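Local coordinates for calcium-binding EF hand family protein (Arabidopsis thaliana, PDB 6YIG) that probably acts as a calcium-binding adaptor in plant endocytosis, here represented by its N-terminal EH domain, a paired EF-hand module with bound calcium and sodium ions, at residues L73-Q78 and K99-K104; D11-Y16 and N66-L71. All coordinates share one frame; numbering follows the deposited sequence. Where two conformers were deposited one is given.

Contact 1: L73-Q78 and K99-K104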
ATOM      1  N   LEU A  73       0.945  -4.537  -2.265  1.00 10.61           N
ATOM      2  CA  LEU A  73       1.095  -5.640  -1.325  1.00 10.81           C
ATOM      3  C   LEU A  73      -0.226  -5.953  -0.647  1.00 11.14           C
ATOM      4  O   LEU A  73      -0.513  -7.128  -0.368  1.00 12.37           O
ATOM      5  CB  LEU A  73       2.171  -5.297  -0.317  1.00 11.59           C
ATOM      6  CG  LEU A  73       3.583  -5.252  -0.876  1.00 11.16           C
ATOM      7  CD1 LEU A  73       4.554  -4.693   0.158  1.00 16.88           C
ATOM      8  CD2 LEU A  73       4.038  -6.618  -1.373  1.00 14.68           C
ATOM      9  N   VAL A  74      -1.027  -4.926  -0.336  1.00 11.60           N
ATOM     10  CA  VAL A  74      -2.359  -5.160   0.221  1.00 11.37           C
ATOM     11  C   VAL A  74      -3.223  -5.966  -0.745  1.00 11.39           C
ATOM     12  O   VAL A  74      -3.911  -6.909  -0.340  1.00 13.92           O
ATOM     13  CB  VAL A  74      -3.032  -3.841   0.636  1.00 11.23           C
ATOM     14  CG1 VAL A  74      -4.518  -4.040   0.883  1.00 13.20           C
ATOM     15  CG2 VAL A  74      -2.337  -3.266   1.853  1.00 14.17           C
ATOM     16  N   THR A  75      -3.204  -5.635  -2.031  1.00 11.14           N
ATOM     17  CA  THR A  75      -3.951  -6.449  -2.986  1.00 11.70           C
ATOM     18  C   THR A  75      -3.502  -7.902  -2.963  1.00 14.19           C
ATOM     19  O   THR A  75      -4.332  -8.823  -2.967  1.00 15.30           O
ATOM     20  CB  THR A  75      -3.797  -5.869  -4.391  1.00 12.49           C
ATOM     21  OG1 THR A  75      -4.360  -4.563  -4.363  1.00 13.13           O
ATOM     22  CG2 THR A  75      -4.505  -6.739  -5.439  1.00 15.37           C
ATOM     23  N   VAL A  76      -2.190  -8.144  -2.989  1.00 13.18           N
ATOM     24  CA  VAL A  76      -1.715  -9.526  -2.949  1.00 15.64           C
ATOM     25  C   VAL A  76      -2.218 -10.223  -1.690  1.00 15.33           C
ATOM     26  O   VAL A  76      -2.695 -11.362  -1.743  1.00 15.22           O
ATOM     27  CB  VAL A  76      -0.179  -9.559  -3.061  1.00 16.06           C
ATOM     28  CG1 VAL A  76       0.333 -10.969  -2.876  1.00 17.15           C
ATOM     29  CG2 VAL A  76       0.251  -8.977  -4.404  1.00 17.00           C
ATOM     30  N   ALA A  77      -2.149  -9.542  -0.540  1.00 13.68           N
ATOM     31  CA  ALA A  77      -2.644 -10.151   0.698  1.00 13.93           C
ATOM     32  C   ALA A  77      -4.151 -10.380   0.652  1.00 16.48           C
ATOM     33  O   ALA A  77      -4.647 -11.371   1.216  1.00 17.06           O
ATOM     34  CB  ALA A  77      -2.264  -9.288   1.896  1.00 14.84           C
ATOM     35  N   GLN A  78      -4.907  -9.482   0.019  1.00 14.63           N
ATOM     36  CA  GLN A  78      -6.349  -9.684  -0.125  1.00 16.54           C
ATOM     37  C   GLN A  78      -6.674 -10.857  -1.045  1.00 18.58           C
ATOM     38  O   GLN A  78      -7.761 -11.444  -0.928  1.00 21.40           O
ATOM     39  CB  GLN A  78      -7.011  -8.403  -0.633  1.00 15.96           C
ATOM     40  CG  GLN A  78      -7.023  -7.275   0.387  1.00 15.14           C
ATOM     41  CD  GLN A  78      -7.748  -6.028  -0.104  1.00 14.69           C
ATOM     42  OE1 GLN A  78      -7.786  -5.763  -1.303  1.00 14.81           O
ATOM     43  NE2 GLN A  78      -8.296  -5.251   0.821  1.00 16.28           N
ATOM     44  N   LYS A  99       1.216  -5.140 -12.987  1.00 17.59           N
ATOM     45  CA  LYS A  99       0.072  -6.020 -13.188  1.00 18.98           C
ATOM     46  C   LYS A  99      -0.815  -6.145 -11.955  1.00 16.27           C
ATOM     47  O   LYS A  99      -1.876  -6.765 -12.040  1.00 20.17           O
ATOM     48  CB  LYS A  99       0.557  -7.419 -13.593  1.00 24.04           C
ATOM     49  CG  LYS A  99       1.359  -7.451 -14.882  1.00 31.29           C
ATOM     50  CD  LYS A  99       1.936  -8.838 -15.140  1.00 37.19           C
ATOM     51  N   ILE A 100      -0.417  -5.573 -10.828  1.00 15.85           N
ATOM     52  CA  ILE A 100      -1.134  -5.746  -9.570  1.00 14.49           C
ATOM     53  C   ILE A 100      -2.216  -4.681  -9.481  1.00 13.60           C
ATOM     54  O   ILE A 100      -1.892  -3.469  -9.504  1.00 15.01           O
ATOM     55  CB  ILE A 100      -0.187  -5.681  -8.370  1.00 14.81           C
ATOM     56  CG1 ILE A 100       0.901  -6.741  -8.497  1.00 16.09           C
ATOM     57  CG2 ILE A 100      -0.995  -5.828  -7.071  1.00 13.16           C
ATOM     58  CD1 ILE A 100       1.978  -6.625  -7.409  1.00 19.68           C
ATOM     59  N   PRO A 101      -3.491  -5.059  -9.394  1.00 14.26           N
ATOM     60  CA  PRO A 101      -4.571  -4.075  -9.265  1.00 15.81           C
ATOM     61  C   PRO A 101      -4.490  -3.312  -7.953  1.00 15.40           C
ATOM     62  O   PRO A 101      -3.870  -3.765  -6.981  1.00 15.03           O
ATOM     63  CB  PRO A 101      -5.848  -4.928  -9.302  1.00 18.59           C
ATOM     64  CG  PRO A 101      -5.451  -6.245  -9.825  1.00 24.27           C
ATOM     65  CD  PRO A 101      -4.010  -6.444  -9.464  1.00 16.77           C
ATOM     66  N   PRO A 102      -5.132  -2.151  -7.871  1.00 15.89           N
ATOM     67  CA  PRO A 102      -5.295  -1.506  -6.578  1.00 14.85           C
ATOM     68  C   PRO A 102      -6.210  -2.333  -5.690  1.00 14.75           C
ATOM     69  O   PRO A 102      -7.087  -3.063  -6.184  1.00 15.30           O
ATOM     70  CB  PRO A 102      -5.919  -0.144  -6.933  1.00 18.68           C
ATOM     71  CG  PRO A 102      -6.579  -0.360  -8.214  1.00 21.58           C
ATOM     72  CD  PRO A 102      -5.824  -1.439  -8.956  1.00 19.53           C
ATOM     73  N   PRO A 103      -6.045  -2.244  -4.382  1.00 13.84           N
ATOM     74  CA  PRO A 103      -6.828  -3.064  -3.455  1.00 14.17           C
ATOM     75  C   PRO A 103      -8.236  -2.514  -3.249  1.00 14.01           C
ATOM     76  O   PRO A 103      -8.614  -1.459  -3.776  1.00 15.61           O
ATOM     77  CB  PRO A 103      -5.990  -2.991  -2.171  1.00 12.81           C
ATOM     78  CG  PRO A 103      -5.385  -1.595  -2.233  1.00 15.66           C
ATOM     79  CD  PRO A 103      -5.064  -1.390  -3.674  1.00 15.84           C
ATOM     80  N   LYS A 104      -9.027  -3.275  -2.490  1.00 16.40           N
ATOM     81  CA  LYS A 104     -10.351  -2.852  -2.045  1.00 16.00           C
ATOM     82  C   LYS A 104     -10.224  -2.310  -0.627  1.00 16.88           C
ATOM     83  O   LYS A 104      -9.817  -3.041   0.277  1.00 18.44           O
ATOM     84  CB  LYS A 104     -11.341  -4.019  -2.087  1.00 22.46           C
ATOM     85  CG  LYS A 104     -11.589  -4.547  -3.488  1.00 29.67           C
ATOM     86  CD  LYS A 104     -12.352  -3.522  -4.336  1.00 34.21           C
ATOM     87  CE  LYS A 104     -12.762  -4.073  -5.706  1.00 40.71           C
ATOM     88  NZ  LYS A 104     -11.593  -4.336  -6.601  1.00 42.60           N
TER
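The flat amide of Q78 meets the backbone of K104 with both its polar atoms, the partners lying in its plane. K104 N donates to Q78 OE1 (3.0 Å), on a lone pair, and Q78 NE2 returns a nearly straight bond to K104 O (2.7 Å, 169° at the hydrogen). NE2 also bonds to S40 O, so three bonds fix the amide's rotation. The carbonyl of P101 is met differently: T75 OG1 donates to P101 O at 2.8 Å from above the carbonyl plane. With chi1 at -62°, OG1 stands opposite the threonine's own carbonyl carbon and faces the tail; L71 O, one helical turn back, also lies within bonding distance, so the single hydroxyl hydrogen must be shared between the two carbonyls or alternate between them. P103 N, a proline nitrogen without a hydrogen, sits 2.9 Å from T75 OG1 and is packing alone.

Round these bonds the packing is apolar. V74 CG1 lies 3.5 Å from P103 CB, the two side chains crossing at about a right angle, while I100 CG2 touches T75 CB (3.9 Å) and I100 CD1 reaches V76 CG2. P101 to P103 run extended with polyproline II-like backbone angles, which turns P103 onto the helix while the ring of P102 points away. This folds the proline-rich tail of the EH domain back onto helix 64-78. V74 also packs on I50 of helix 44-54, V76 on I87 and I100 on A91 of helix 85-93, so the end of helix 64-78 also packs on helix 44-54, and both segments pack on helix 85-93.

Contact 2: D11-Y16 and N66-L71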
ATOM      1  N   ASP A  11      -7.477   7.051 -11.926  1.00 39.19           N
ATOM      2  CA  ASP A  11      -6.305   6.473 -11.268  1.00 33.41           C
ATOM      3  C   ASP A  11      -6.658   6.192  -9.814  1.00 31.57           C
ATOM      4  O   ASP A  11      -6.688   7.089  -8.964  1.00 30.30           O
ATOM      5  CB  ASP A  11      -5.125   7.427 -11.408  1.00 32.62           C
ATOM      6  CG  ASP A  11      -3.831   6.846 -10.886  1.00 34.17           C
ATOM      7  OD1 ASP A  11      -3.869   5.936 -10.043  1.00 27.95           O
ATOM      8  OD2 ASP A  11      -2.765   7.325 -11.336  1.00 40.00           O
ATOM      9  N   GLN A  12      -6.900   4.915  -9.515  1.00 22.24           N
ATOM     10  CA  GLN A  12      -7.342   4.526  -8.185  1.00 20.50           C
ATOM     11  C   GLN A  12      -6.204   4.566  -7.179  1.00 15.68           C
ATOM     12  O   GLN A  12      -6.447   4.822  -5.999  1.00 15.44           O
ATOM     13  CB  GLN A  12      -7.955   3.129  -8.231  1.00 21.12           C
ATOM     14  CG  GLN A  12      -8.549   2.668  -6.920  1.00 24.07           C
ATOM     15  CD  GLN A  12      -9.617   3.605  -6.382  1.00 28.22           C
ATOM     16  OE1 GLN A  12      -9.425   4.275  -5.363  1.00 30.17           O
ATOM     17  NE2 GLN A  12     -10.743   3.673  -7.077  1.00 37.91           N
ATOM     18  N   PHE A  13      -4.966   4.300  -7.610  1.00 16.14           N
ATOM     19  CA  PHE A  13      -3.835   4.451  -6.700  1.00 15.54           C
ATOM     20  C   PHE A  13      -3.744   5.893  -6.227  1.00 15.57           C
ATOM     21  O   PHE A  13      -3.625   6.168  -5.027  1.00 13.52           O
ATOM     22  CB  PHE A  13      -2.522   4.022  -7.370  1.00 15.59           C
ATOM     23  CG  PHE A  13      -2.388   2.540  -7.564  1.00 13.90           C
ATOM     24  CD1 PHE A  13      -1.861   1.735  -6.572  1.00 16.22           C
ATOM     25  CD2 PHE A  13      -2.774   1.942  -8.749  1.00 17.53           C
ATOM     26  CE1 PHE A  13      -1.721   0.394  -6.756  1.00 15.50           C
ATOM     27  CE2 PHE A  13      -2.629   0.583  -8.933  1.00 17.02           C
ATOM     28  CZ  PHE A  13      -2.121  -0.196  -7.925  1.00 14.56           C
ATOM     29  N   GLU A  14      -3.808   6.836  -7.168  1.00 15.21           N
ATOM     30  CA  GLU A  14      -3.750   8.240  -6.784  1.00 18.65           C
ATOM     31  C   GLU A  14      -4.929   8.628  -5.897  1.00 16.39           C
ATOM     32  O   GLU A  14      -4.773   9.399  -4.939  1.00 16.18           O
ATOM     33  CB  GLU A  14      -3.705   9.119  -8.033  1.00 20.73           C
ATOM     34  CG  GLU A  14      -3.667  10.607  -7.687  1.00 23.84           C
ATOM     35  CD  GLU A  14      -3.454  11.496  -8.891  1.00 41.29           C
ATOM     36  OE1 GLU A  14      -3.845  11.102 -10.013  1.00 44.46           O
ATOM     37  OE2 GLU A  14      -2.902  12.602  -8.705  1.00 49.76           O
ATOM     38  N   ALA A  15      -6.131   8.128  -6.210  1.00 16.01           N
ATOM     39  CA  ALA A  15      -7.292   8.463  -5.401  1.00 16.24           C
ATOM     40  C   ALA A  15      -7.110   7.977  -3.972  1.00 16.57           C
ATOM     41  O   ALA A  15      -7.449   8.686  -3.022  1.00 18.09           O
ATOM     42  CB  ALA A  15      -8.547   7.854  -6.019  1.00 18.60           C
ATOM     43  N   TYR A  16      -6.563   6.774  -3.802  1.00 15.29           N
ATOM     44  CA  TYR A  16      -6.310   6.266  -2.461  1.00 13.72           C
ATOM     45  C   TYR A  16      -5.245   7.097  -1.749  1.00 13.47           C
ATOM     46  O   TYR A  16      -5.348   7.346  -0.554  1.00 14.60           O
ATOM     47  CB  TYR A  16      -5.876   4.801  -2.521  1.00 11.47           C
ATOM     48  CG  TYR A  16      -6.968   3.773  -2.672  1.00 12.28           C
ATOM     49  CD1 TYR A  16      -8.223   3.946  -2.102  1.00 15.02           C
ATOM     50  CD2 TYR A  16      -6.733   2.597  -3.347  1.00 13.77           C
ATOM     51  CE1 TYR A  16      -9.217   2.970  -2.208  1.00 17.90           C
ATOM     52  CE2 TYR A  16      -7.719   1.620  -3.483  1.00 13.40           C
ATOM     53  CZ  TYR A  16      -8.963   1.809  -2.902  1.00 15.87           C
ATOM     54  OH  TYR A  16      -9.977   0.874  -2.995  1.00 19.53           O
ATOM     55  N   ASN A  66       6.166   4.597  -2.471  1.00 13.56           N
ATOM     56  CA  ASN A  66       6.123   3.658  -1.348  1.00 13.55           C
ATOM     57  C   ASN A  66       4.680   3.272  -1.020  1.00 12.90           C
ATOM     58  O   ASN A  66       4.380   2.121  -0.653  1.00 12.34           O
ATOM     59  CB  ASN A  66       6.714   4.267  -0.064  1.00 17.86           C
ATOM     60  CG  ASN A  66       8.155   4.736  -0.158  1.00 26.61           C
ATOM     61  OD1 ASN A  66       8.523   5.677   0.565  1.00 29.92           O
ATOM     62  ND2 ASN A  66       8.988   4.064  -0.947  1.00 20.52           N
ATOM     63  N   PHE A  67       3.790   4.264  -1.026  1.00 12.21           N
ATOM     64  CA  PHE A  67       2.399   4.009  -0.700  1.00 10.39           C
ATOM     65  C   PHE A  67       1.733   3.180  -1.781  1.00 10.98           C
ATOM     66  O   PHE A  67       0.969   2.255  -1.474  1.00 10.95           O
ATOM     67  CB  PHE A  67       1.633   5.310  -0.478  1.00 11.04           C
ATOM     68  CG  PHE A  67       0.212   5.100  -0.037  1.00 11.88           C
ATOM     69  CD1 PHE A  67      -0.068   4.593   1.212  1.00 12.63           C
ATOM     70  CD2 PHE A  67      -0.837   5.377  -0.882  1.00 14.28           C
ATOM     71  CE1 PHE A  67      -1.395   4.382   1.609  1.00 14.09           C
ATOM     72  CE2 PHE A  67      -2.154   5.167  -0.491  1.00 15.91           C
ATOM     73  CZ  PHE A  67      -2.424   4.689   0.756  1.00 14.29           C
ATOM     74  N   TYR A  68       2.013   3.478  -3.049  1.00 11.46           N
ATOM     75  CA  TYR A  68       1.457   2.636  -4.099  1.00 12.10           C
ATOM     76  C   TYR A  68       1.950   1.204  -3.941  1.00 13.02           C
ATOM     77  O   TYR A  68       1.191   0.250  -4.150  1.00 13.08           O
ATOM     78  CB  TYR A  68       1.802   3.163  -5.483  1.00 12.78           C
ATOM     79  CG  TYR A  68       1.127   4.432  -5.970  1.00 13.49           C
ATOM     80  CD1 TYR A  68       0.425   5.281  -5.128  1.00 13.86           C
ATOM     81  CD2 TYR A  68       1.261   4.793  -7.291  1.00 13.20           C
ATOM     82  CE1 TYR A  68      -0.119   6.455  -5.603  1.00 13.92           C
ATOM     83  CE2 TYR A  68       0.718   5.951  -7.778  1.00 15.86           C
ATOM     84  CZ  TYR A  68       0.009   6.775  -6.923  1.00 14.85           C
ATOM     85  OH  TYR A  68      -0.530   7.939  -7.460  1.00 18.14           O
ATOM     86  N   ASN A  69       3.219   1.027  -3.568  1.00 12.26           N
ATOM     87  CA  ASN A  69       3.711  -0.321  -3.324  1.00 11.94           C
ATOM     88  C   ASN A  69       3.008  -0.969  -2.135  1.00 13.11           C
ATOM     89  O   ASN A  69       2.697  -2.166  -2.168  1.00 12.23           O
ATOM     90  CB  ASN A  69       5.220  -0.329  -3.107  1.00 13.48           C
ATOM     91  CG  ASN A  69       5.999  -0.166  -4.401  1.00 14.77           C
ATOM     92  OD1 ASN A  69       5.522  -0.500  -5.480  1.00 17.92           O
ATOM     93  ND2 ASN A  69       7.203   0.339  -4.293  1.00 17.09           N
ATOM     94  N   SER A  70       2.717  -0.200  -1.082  0.59 10.13           N
ATOM     95  CA  SER A  70       1.964  -0.798   0.025  0.59 11.20           C
ATOM     96  C   SER A  70       0.565  -1.198  -0.425  0.59 12.34           C
ATOM     97  O   SER A  70       0.023  -2.192   0.059  0.59 12.20           O
ATOM     98  CB  SER A  70       1.892   0.144   1.228  0.59 11.47           C
ATOM     99  OG  SER A  70       0.924   1.179   1.084  0.59 12.67           O
ATOM    100  N   LEU A  71      -0.036  -0.434  -1.333  1.00 11.62           N
ATOM    101  CA  LEU A  71      -1.343  -0.797  -1.887  1.00 11.83           C
ATOM    102  C   LEU A  71      -1.256  -2.093  -2.687  1.00 11.43           C
ATOM    103  O   LEU A  71      -2.149  -2.954  -2.605  1.00 12.11           O
ATOM    104  CB  LEU A  71      -1.859   0.344  -2.773  1.00 13.01           C
ATOM    105  CG  LEU A  71      -2.325   1.607  -2.030  1.00 12.50           C
ATOM    106  CD1 LEU A  71      -2.564   2.726  -3.069  1.00 14.68           C
ATOM    107  CD2 LEU A  71      -3.533   1.376  -1.152  1.00 13.60           C
TER
HETATM  108  O   HOH W   1      -0.491   8.151 -10.062  1.00 26.67           O
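F13 sets its CB squarely over the ring of Y68, a CH-pi contact 3.6 Å from CB to the ring centroid and almost along the ring normal, where helix 12-20 of the EH domain, an EF-hand fold, crosses helix 64-78. The axes of 12-16 and 66-71 run 10.1 Å apart at 109°, and these side chains span the gap. The two rings are tilted obliquely, planes 40° apart, because F13 turns its own ring past Y68 toward L71: F13 CD1 touches L71 CD1 (3.7 Å) as the side chains slide past each other in opposite directions. R72 meets the F13 ring in a cation-pi contact.

One turn on, Y16 CB rests against the same L71 CD1 (3.9 Å). F67, its CG anti to the backbone N (chi1 -176°), brings CE2 to the Y16 backbone. F36 of helix 30-37, which follows the calcium-binding loop, meets both the Y16 and F67 rings, although F67 itself stays about 10 Å from the calcium ion. The phenol of Y68 runs alongside E14, with OH 3.4 Å from E14 CB, and is hydrogen-bonded to R64. D11 N-caps helix 12-20, its OD1 accepting from E14 N, and its other oxygen completes a bridge across the helices: one water donates to D11 OD2 (2.7 Å) and lies 2.6 Å from Y68 OH, in the plane of the tyrosine ring.

In the fold
From the N terminus, helix 12-20 leads into the calcium-binding loop, and the chain then passes through helices 30-37 and 44-54 and the sodium-bearing loop before contact 2 closes this long excursion on helix 64-78. Both metal-bearing loops therefore lie inside it. Contact 1 opens further along the same helix and closes a shorter loop, containing helix 85-93, with the tail at 99-104. The two closures follow in series, neither nested nor crossed, with helix 64-78 common to both. They also touch: Y16 OH probably hydrogen-bonds to P103 O, and F13 CZ packs against P102 N, so the tail is joined to helix 12-20 as well as to helix 64-78.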